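Local coordinates for RabGDI protein (Plasmodium falciparum 3D7, PDB 3P1W) that probably acts as a Rab GDP-dissociation inhibitor, holding Rab GTPases in their GDP-bound state during vesicle transport, at residues G256-P259 with E260-R264. Residues are numbered along the deposited sequence; the frame is centred on the assembly and turned at random.
Sequences GGIP and EGFSR
The carbonyl oxygen of Ile258 takes the amide of Phe262 at 2.8 Å (Phe262 N to Ile258 O), in a nearly straight bond of 164° at the hydrogen. The same oxygen also has the phenylalanine ring beside it, Phe262 CD2 lying 3.4 Å from Ile258 O. Ile258 and Phe262, four residues apart, point their side chains the same way, side by side on one flank of the helix. The touching branch of the isoleucine is the methyl CG2, set anti to the backbone N (chi1 -67° places CG1 beside that N instead). It comes in the plane of the ring against its edge, with Ile258 CG2 3.5 Å from Phe262 CE2 and equally close to CD2. All this lies in the N-terminal part of helix 257-268, in a Rossmann-like region, as in the related FAD-dependent monooxygenases, where parallel strand 20-26 leads into helix 30-41. This flank packs on that helix: Ile258 and Pro259 rest on Leu30, and Phe262 on Ile34. Two more i to i+4 bonds flank the central one. Gly261 N reaches Gly257 O at 2.8 Å, and Ser263 N reaches Pro259 O at the same length. The nitrogen of Pro259 has no hydrogen to give, which suits a place near the start of a helix, where amides have no i-4 helical carbonyl to meet. Its ring turns to Cys33 and Tyr55, and the hydroxyl of Tyr55 makes a weak hydrogen bond with Ser263 OG. Glu260 leaves on the exposed side, its chain bent at chi2 (-77°), with Glu260 CG passing 3.3 Å from Gly256 O before the carboxylate heads away from the turn.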
ATOM      1  N   GLY A 256       4.651 -11.389  -3.717  1.00 35.63           N
ATOM      2  CA  GLY A 256       5.744 -11.928  -4.540  1.00 35.76           C
ATOM      3  C   GLY A 256       5.242 -12.654  -5.763  1.00 37.54           C
ATOM      4  O   GLY A 256       5.978 -12.865  -6.727  1.00 38.81           O
ATOM      5  N   GLY A 257       3.979 -13.051  -5.744  1.00 37.81           N
ATOM      6  CA  GLY A 257       3.359 -13.555  -6.943  1.00 39.07           C
ATOM      7  C   GLY A 257       3.239 -12.474  -7.989  1.00 38.28           C
ATOM      8  O   GLY A 257       3.030 -12.782  -9.158  1.00 39.84           O
ATOM      9  N   ILE A 258       3.395 -11.202  -7.604  1.00 36.15           N
ATOM     10  CA  ILE A 258       3.121 -10.150  -8.563  1.00 35.51           C
ATOM     11  C   ILE A 258       4.276 -10.006  -9.568  1.00 35.08           C
ATOM     12  O   ILE A 258       4.031 -10.119 -10.773  1.00 35.26           O
ATOM     13  CB  ILE A 258       2.658  -8.849  -7.918  1.00 34.59           C
ATOM     14  CG1 ILE A 258       1.271  -9.078  -7.279  1.00 35.77           C
ATOM     15  CG2 ILE A 258       2.579  -7.742  -8.961  1.00 34.38           C
ATOM     16  CD1 ILE A 258       0.698  -7.880  -6.531  1.00 36.43           C
ATOM     17  N   PRO A 259       5.524  -9.815  -9.093  1.00 33.80           N
ATOM     18  CA  PRO A 259       6.601  -9.743 -10.091  1.00 34.90           C
ATOM     19  C   PRO A 259       6.713 -11.005 -10.964  1.00 36.79           C
ATOM     20  O   PRO A 259       6.926 -10.894 -12.170  1.00 37.70           O
ATOM     21  CB  PRO A 259       7.856  -9.535  -9.236  1.00 33.44           C
ATOM     22  CG  PRO A 259       7.336  -8.776  -8.022  1.00 32.75           C
ATOM     23  CD  PRO A 259       6.005  -9.443  -7.742  1.00 32.64           C
ATOM     24  N   GLU A 260       6.534 -12.174 -10.350  1.00 38.24           N
ATOM     25  CA  GLU A 260       6.484 -13.475 -11.056  1.00 40.31           C
ATOM     26  C   GLU A 260       5.393 -13.488 -12.123  1.00 40.72           C
ATOM     27  O   GLU A 260       5.631 -13.860 -13.282  1.00 42.52           O
ATOM     28  CB  GLU A 260       6.189 -14.605 -10.052  1.00 41.27           C
ATOM     29  CG  GLU A 260       7.280 -14.856  -9.003  1.00 43.29           C
ATOM     30  CD  GLU A 260       8.491 -15.612  -9.543  1.00 49.37           C
ATOM     31  OE1 GLU A 260       8.471 -16.055 -10.722  1.00 52.27           O
ATOM     32  OE2 GLU A 260       9.469 -15.768  -8.772  1.00 52.39           O
ATOM     33  N   GLY A 261       4.197 -13.092 -11.706  1.00 39.45           N
ATOM     34  CA  GLY A 261       3.062 -12.925 -12.587  1.00 40.09           C
ATOM     35  C   GLY A 261       3.330 -12.035 -13.774  1.00 40.00           C
ATOM     36  O   GLY A 261       3.048 -12.409 -14.918  1.00 40.89           O
ATOM     37  N   PHE A 262       3.878 -10.851 -13.523  1.00 37.63           N
ATOM     38  CA  PHE A 262       4.137  -9.904 -14.608  1.00 37.80           C
ATOM     39  C   PHE A 262       5.287 -10.364 -15.521  1.00 38.93           C
ATOM     40  O   PHE A 262       5.237 -10.151 -16.739  1.00 39.64           O
ATOM     41  CB  PHE A 262       4.380  -8.489 -14.080  1.00 36.23           C
ATOM     42  CG  PHE A 262       3.115  -7.736 -13.781  1.00 35.88           C
ATOM     43  CD1 PHE A 262       2.302  -7.293 -14.806  1.00 38.08           C
ATOM     44  CD2 PHE A 262       2.728  -7.487 -12.472  1.00 34.86           C
ATOM     45  CE1 PHE A 262       1.124  -6.606 -14.530  1.00 38.09           C
ATOM     46  CE2 PHE A 262       1.568  -6.789 -12.192  1.00 33.46           C
ATOM     47  CZ  PHE A 262       0.772  -6.343 -13.210  1.00 36.67           C
ATOM     48  N   SER A 263       6.293 -11.023 -14.943  1.00 38.58           N
ATOM     49  CA  SER A 263       7.381 -11.584 -15.734  1.00 40.17           C
ATOM     50  C   SER A 263       6.830 -12.618 -16.722  1.00 41.69           C
ATOM     51  O   SER A 263       7.154 -12.598 -17.916  1.00 42.00           O
ATOM     52  CB  SER A 263       8.430 -12.229 -14.827  1.00 39.99           C
ATOM     53  OG  SER A 263       9.634 -12.460 -15.544  1.00 42.47           O
ATOM     54  N   ARG A 264       5.979 -13.499 -16.211  1.00 41.91           N
ATOM     55  CA  ARG A 264       5.352 -14.537 -17.020  1.00 43.91           C
ATOM     56  C   ARG A 264       4.499 -13.921 -18.126  1.00 45.04           C
ATOM     57  O   ARG A 264       4.630 -14.308 -19.301  1.00 46.69           O
ATOM     58  CB  ARG A 264       4.507 -15.463 -16.132  1.00 44.30           C
TER